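Local coordinates for protein tail component (Lactobacillus phage J-1, PDB 5LY8) that probably serves as a carbohydrate-binding module of the phage distal tail protein, helping the virion recognise sugars on the surface of its Lactobacillus host, at residues V102-A107 against L128-A133; A107-F112 against S217-W222. All coordinates share one frame; numbering follows the deposited sequence. Where two conformers were deposited one is given.

Interaction 1 (V102-A107 against L128-A133). With MG (magnesium ion), chain B.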
loop_
_atom_site.group_PDB
_atom_site.type_symbol
_atom_site.label_atom_id
_atom_site.label_comp_id
_atom_site.label_asym_id
_atom_site.label_seq_id
_atom_site.Cartn_x
_atom_site.Cartn_y
_atom_site.Cartn_z
ATOM N N VAL A 102 1.275 -13.151 0.704
ATOM C CA VAL A 102 0.527 -13.107 -0.527
ATOM C C VAL A 102 0.951 -14.260 -1.413
ATOM O O VAL A 102 2.125 -14.659 -1.417
ATOM C CB VAL A 102 0.630 -11.655 -1.150
ATOM C CG1 VAL A 102 2.071 -11.191 -1.397
ATOM C CG2 VAL A 102 -0.264 -11.481 -2.378
ATOM N N GLY A 103 -0.031 -14.853 -2.078
ATOM C CA GLY A 103 0.201 -15.967 -2.980
ATOM C C GLY A 103 -0.793 -15.904 -4.109
ATOM O O GLY A 103 -1.892 -15.410 -3.929
ATOM N N THR A 104 -0.404 -16.463 -5.289
ATOM C CA THR A 104 -1.328 -16.419 -6.415
ATOM C C THR A 104 -1.188 -17.691 -7.263
ATOM O O THR A 104 -0.340 -18.570 -7.017
ATOM C CB THR A 104 -1.191 -15.066 -7.188
ATOM O OG1 THR A 104 -2.238 -14.915 -8.177
ATOM C CG2 THR A 104 0.184 -14.879 -7.857
ATOM N N ASN A 105 -1.968 -17.652 -8.314
ATOM C CA ASN A 105 -2.068 -18.802 -9.212
ATOM C C ASN A 105 -2.623 -18.314 -10.507
ATOM O O ASN A 105 -3.020 -17.146 -10.650
ATOM C CB ASN A 105 -2.797 -20.058 -8.699
ATOM C CG ASN A 105 -2.305 -20.870 -7.545
ATOM O OD1 ASN A 105 -3.082 -21.195 -6.648
ATOM N ND2 ASN A 105 -1.136 -21.473 -7.692
ATOM N N ALA A 106 -2.417 -19.061 -11.575
ATOM C CA ALA A 106 -2.857 -18.530 -12.828
ATOM C C ALA A 106 -4.265 -17.967 -12.807
ATOM O O ALA A 106 -4.430 -16.812 -13.171
ATOM C CB ALA A 106 -2.704 -19.573 -13.926
ATOM N N ALA A 107 -5.245 -18.709 -12.271
ATOM C CA ALA A 107 -6.648 -18.306 -12.340
ATOM C C ALA A 107 -7.022 -17.194 -11.373
ATOM O O ALA A 107 -8.087 -16.598 -11.497
ATOM C CB ALA A 107 -7.547 -19.521 -12.114
ATOM N N LEU A 128 0.788 -4.020 -5.497
ATOM C CA LEU A 128 1.134 -5.332 -6.004
ATOM C C LEU A 128 -0.128 -5.873 -6.645
ATOM O O LEU A 128 -1.210 -5.738 -6.058
ATOM C CB LEU A 128 1.609 -6.288 -4.901
ATOM C CG LEU A 128 2.107 -7.645 -5.377
ATOM C CD1 LEU A 128 3.448 -7.539 -6.121
ATOM C CD2 LEU A 128 2.265 -8.618 -4.214
ATOM N N PHE A 129 -0.031 -6.458 -7.825
ATOM C CA PHE A 129 -1.228 -6.981 -8.451
ATOM C C PHE A 129 -0.931 -8.118 -9.438
ATOM O O PHE A 129 0.112 -8.213 -10.002
ATOM C CB PHE A 129 -2.032 -5.863 -9.158
ATOM C CG PHE A 129 -1.266 -5.160 -10.240
ATOM C CD1 PHE A 129 -0.456 -4.039 -9.965
ATOM C CD2 PHE A 129 -1.344 -5.607 -11.550
ATOM C CE1 PHE A 129 0.232 -3.417 -11.030
ATOM C CE2 PHE A 129 -0.641 -4.975 -12.557
ATOM C CZ PHE A 129 0.111 -3.912 -12.289
ATOM N N ASP A 130 -1.934 -8.976 -9.540
ATOM C CA ASP A 130 -2.021 -10.091 -10.495
ATOM C C ASP A 130 -3.368 -9.828 -11.156
ATOM O O ASP A 130 -4.378 -10.090 -10.609
ATOM C CB ASP A 130 -1.940 -11.476 -9.820
ATOM C CG ASP A 130 -2.065 -12.640 -10.841
ATOM O OD1 ASP A 130 -2.382 -12.415 -11.932
ATOM O OD2 ASP A 130 -1.823 -13.790 -10.497
ATOM N N ASP A 131 -3.327 -9.251 -12.344
ATOM C CA ASP A 131 -4.558 -8.825 -13.004
ATOM C C ASP A 131 -5.076 -9.703 -14.126
ATOM O O ASP A 131 -5.939 -9.291 -14.835
ATOM C CB ASP A 131 -4.478 -7.332 -13.466
ATOM C CG ASP A 131 -3.427 -7.086 -14.544
ATOM O OD1 ASP A 131 -2.730 -7.949 -14.930
ATOM O OD2 ASP A 131 -3.326 -5.935 -14.986
ATOM N N SER A 132 -4.548 -10.905 -14.252
ATOM C CA SER A 132 -5.025 -11.808 -15.303
ATOM C C SER A 132 -5.367 -13.151 -14.711
ATOM O O SER A 132 -4.561 -13.725 -13.971
ATOM C CB SER A 132 -3.953 -12.007 -16.376
ATOM O OG SER A 132 -4.404 -12.953 -17.339
ATOM N N ALA A 133 -6.519 -13.715 -15.116
ATOM C CA ALA A 133 -6.924 -15.068 -14.711
ATOM C C ALA A 133 -6.311 -16.151 -15.593
ATOM O O ALA A 133 -6.707 -17.312 -15.493
ATOM C CB ALA A 133 -8.440 -15.200 -14.685
HETATM MG MG MG B . -3.473 -14.710 -12.180
#
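Two first torsions set up this contact: Thr104 carries OG1 anti to its own N (chi1 -171°), and Asp130 does the same with its carboxylate carbon CG, so hydroxyl and carboxylate are sent into the gap between the two segments. Both belong to a concanavalin-like beta-sandwich. Strand 94-103 comes from one sheet and strand 121-130 from the other, and the loops that continue them close round a magnesium ion at the end of the sandwich. Thr104 OG1 donates to Asp130 OD2 over 2.6 Å, approaching on the anti side and 26° out of the carboxylate plane. OD1 and OD2 of Asp130 both bind the magnesium, a bidentate grip with OD2 2.5 Å from the ion; OD2 is thus held by an ion and a hydroxyl at once, which probably fixes the rotation of the group and draws charge toward OD2. Backbone carbonyls supply the other ligands from these segments: Ala106 O at 2.5 Å and Ser132 O at 2.3 Å from the magnesium. The carbonyl oxygens of Glu108 and Asn135 bring the protein oxygens on the ion to six, from five residues. Ala106 O and Ser132 O stand 3.2 Å apart, two acceptors held together because they share the cation. Deeper in the sandwich the chemistry turns apolar. Val102 and Leu128 reach toward each other tip to tip, CG1 of the valine meeting CD2 of the leucine at 3.8 Å, while Trp222 lies against both and against Thr104. At the loop end the backbones draw in until the CA atoms of Ala107 and Ala133 are 4.0 Å apart. There the CA-H of Ala107 points almost straight at Ala133 O, with a CA to O distance of 3.3 Å and 168° at the hydrogen.

Interaction 2 (A107-F112 against S217-W222). With MG (magnesium ion), chain B.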
loop_
_atom_site.group_PDB
_atom_site.type_symbol
_atom_site.label_atom_id
_atom_site.label_comp_id
_atom_site.label_asym_id
_atom_site.label_seq_id
_atom_site.Cartn_x
_atom_site.Cartn_y
_atom_site.Cartn_z
ATOM N N ALA A 107 -5.245 -18.709 -12.271
ATOM C CA ALA A 107 -6.648 -18.306 -12.340
ATOM C C ALA A 107 -7.022 -17.194 -11.373
ATOM O O ALA A 107 -8.087 -16.598 -11.497
ATOM C CB ALA A 107 -7.547 -19.521 -12.114
ATOM N N GLU A 108 -6.134 -16.893 -10.412
ATOM C CA GLU A 108 -6.403 -15.895 -9.383
ATOM C C GLU A 108 -6.063 -14.494 -9.830
ATOM O O GLU A 108 -5.086 -14.275 -10.560
ATOM C CB GLU A 108 -5.682 -16.256 -8.090
ATOM C CG GLU A 108 -6.139 -17.599 -7.537
ATOM C CD GLU A 108 -5.379 -18.100 -6.329
ATOM O OE1 GLU A 108 -4.488 -17.395 -5.820
ATOM O OE2 GLU A 108 -5.652 -19.252 -5.915
ATOM N N VAL A 109 -6.850 -13.521 -9.319
ATOM C CA VAL A 109 -6.701 -12.099 -9.614
ATOM C C VAL A 109 -6.788 -11.329 -8.309
ATOM O O VAL A 109 -7.691 -11.585 -7.491
ATOM C CB VAL A 109 -7.781 -11.633 -10.634
ATOM C CG1 VAL A 109 -7.874 -10.115 -10.747
ATOM C CG2 VAL A 109 -7.534 -12.263 -12.006
ATOM N N GLY A 110 -5.911 -10.358 -8.118
ATOM C CA GLY A 110 -6.015 -9.560 -6.908
ATOM C C GLY A 110 -5.082 -8.387 -6.971
ATOM O O GLY A 110 -4.169 -8.347 -7.794
ATOM N N ARG A 111 -5.309 -7.421 -6.091
ATOM C CA ARG A 111 -4.498 -6.214 -6.015
ATOM C C ARG A 111 -4.466 -5.752 -4.579
ATOM O O ARG A 111 -5.469 -5.872 -3.873
ATOM C CB ARG A 111 -5.136 -5.101 -6.906
ATOM C CG ARG A 111 -4.544 -3.711 -6.759
ATOM C CD ARG A 111 -5.278 -2.714 -7.672
ATOM N NE ARG A 111 -4.582 -1.423 -7.715
ATOM C CZ ARG A 111 -3.556 -1.144 -8.492
ATOM N NH1 ARG A 111 -3.110 -2.044 -9.366
ATOM N NH2 ARG A 111 -2.950 0.023 -8.397
ATOM N N PHE A 112 -3.339 -5.147 -4.161
ATOM C CA PHE A 112 -3.347 -4.328 -2.958
ATOM C C PHE A 112 -2.667 -3.013 -3.236
ATOM O O PHE A 112 -1.806 -2.921 -4.116
ATOM C CB PHE A 112 -2.790 -5.004 -1.691
ATOM C CG PHE A 112 -1.340 -5.397 -1.682
ATOM C CD1 PHE A 112 -0.338 -4.432 -1.651
ATOM C CD2 PHE A 112 -0.970 -6.727 -1.555
ATOM C CE1 PHE A 112 1.008 -4.803 -1.585
ATOM C CE2 PHE A 112 0.374 -7.088 -1.426
ATOM C CZ PHE A 112 1.350 -6.124 -1.420
ATOM N N SER A 217 -14.345 -7.989 -10.380
ATOM C CA SER A 217 -15.540 -8.650 -10.924
ATOM C C SER A 217 -15.802 -9.980 -10.203
ATOM O O SER A 217 -15.651 -10.009 -8.973
ATOM C CB SER A 217 -15.356 -8.827 -12.432
ATOM O OG SER A 217 -16.534 -9.341 -13.036
ATOM N N ASP A 218 -16.040 -11.073 -10.959
ATOM C CA ASP A 218 -16.292 -12.422 -10.434
ATOM C C ASP A 218 -15.116 -13.321 -10.625
ATOM O O ASP A 218 -15.273 -14.538 -10.688
ATOM C CB ASP A 218 -17.563 -13.048 -11.077
ATOM C CG ASP A 218 -17.498 -13.344 -12.559
ATOM O OD1 ASP A 218 -16.544 -12.884 -13.221
ATOM O OD2 ASP A 218 -18.441 -13.994 -13.080
ATOM N N GLN A 219 -13.933 -12.744 -10.719
ATOM C CA GLN A 219 -12.753 -13.566 -10.859
ATOM C C GLN A 219 -12.350 -14.063 -9.497
ATOM O O GLN A 219 -12.493 -13.326 -8.503
ATOM C CB GLN A 219 -11.629 -12.747 -11.473
ATOM C CG GLN A 219 -12.038 -12.302 -12.870
ATOM C CD GLN A 219 -10.933 -11.674 -13.621
ATOM O OE1 GLN A 219 -10.532 -12.148 -14.687
ATOM N NE2 GLN A 219 -10.475 -10.557 -13.122
ATOM N N ARG A 220 -11.844 -15.300 -9.428
ATOM C CA ARG A 220 -11.391 -15.837 -8.152
ATOM C C ARG A 220 -10.226 -15.021 -7.620
ATOM O O ARG A 220 -9.404 -14.521 -8.393
ATOM C CB ARG A 220 -11.112 -17.346 -8.181
ATOM C CG ARG A 220 -9.861 -17.785 -8.907
ATOM C CD ARG A 220 -9.523 -19.230 -8.576
ATOM N NE ARG A 220 -10.562 -20.152 -9.030
ATOM C CZ ARG A 220 -10.603 -21.447 -8.729
ATOM N NH1 ARG A 220 -9.670 -21.986 -7.959
ATOM N NH2 ARG A 220 -11.591 -22.210 -9.180
ATOM N N GLY A 221 -10.224 -14.824 -6.315
ATOM C CA GLY A 221 -9.212 -13.998 -5.681
ATOM C C GLY A 221 -7.917 -14.688 -5.377
ATOM O O GLY A 221 -7.872 -15.901 -5.146
ATOM N N TRP A 222 -6.869 -13.902 -5.274
ATOM C CA TRP A 222 -5.597 -14.407 -4.810
ATOM C C TRP A 222 -5.624 -14.607 -3.283
ATOM O O TRP A 222 -6.617 -14.256 -2.631
ATOM C CB TRP A 222 -4.448 -13.501 -5.275
ATOM C CG TRP A 222 -4.365 -12.102 -4.729
ATOM C CD1 TRP A 222 -5.211 -11.474 -3.851
ATOM C CD2 TRP A 222 -3.316 -11.175 -5.003
ATOM N NE1 TRP A 222 -4.752 -10.199 -3.580
ATOM C CE2 TRP A 222 -3.582 -10.000 -4.266
ATOM C CE3 TRP A 222 -2.160 -11.229 -5.799
ATOM C CZ2 TRP A 222 -2.731 -8.884 -4.306
ATOM C CZ3 TRP A 222 -1.325 -10.125 -5.835
ATOM C CH2 TRP A 222 -1.621 -8.972 -5.106
HETATM MG MG MG B . -3.473 -14.710 -12.180
HETATM O O HOH W 1 -10.833 -16.457 -12.123
HETATM O O HOH W 2 -8.923 -18.334 -5.365
HETATM O O HOH W 3 -10.427 -11.009 -8.135
HETATM O O HOH W 4 -6.070 -7.997 -2.240
#
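The indole of Trp222 lies flat on the backbone of Gly110: CA of Gly110 sits 3.5 Å from the centroid of the five-membered ring and only 3° off its normal, a CH-pi contact made over the face. With no side chain on Gly110, the ring can settle directly on the chain, and Arg111 N comes over the same face near the rim. Farther along, the side chains of Trp222 and Phe112 cross at about a right angle, with CZ2 of Trp222 3.9 Å from CD2 of Phe112. Trp222 NE1 is joined to Arg111 O through a water in the plane of the indole.

Backbone bonds hold the ring's own chain in place. Val109 N donates to Arg220 O over 2.9 Å, and Trp222 N returns a weak bond to Val109 O at 3.3 Å. A second water bridges Val109 O and Gln219 O. Beside this pairing the amide of Gln219 crosses the valine obliquely, its NE2 3.5 Å from Val109 CG1, and the aliphatic part of Arg220 runs over Ala107 O and beside Glu108 CG.

Phe216 and Trp73 also pack on Val109. Glu108 turns its carbonyl to the magnesium. The loop between strands 208-216 and 223-238 thus packs against the segment leading into strand 110-118 of a concanavalin-like beta-sandwich, beside a magnesium site made largely of backbone carbonyls.

Interactions 1 and 2 share Ala107 and touch the same magnesium ion, their centres about 6 Å apart. Each runs from buried side chains to an exposed loop rim. In interaction 1 the ion and a carboxylate join loops from opposing sheets, and the apolar part is small; interaction 2 buries more surface (501 against 279 Å²) and relies on an aromatic face, backbone bonds and bridging waters. Strands 110-118 and 121-130 are antiparallel neighbours in one sheet, where Asp130 N probably bonds to Gly110 O at 2.9 Å, tying the metal-binding strand to the one under the indole. Trp222, reaching Asp130 as well, fills the ground between the two contacts.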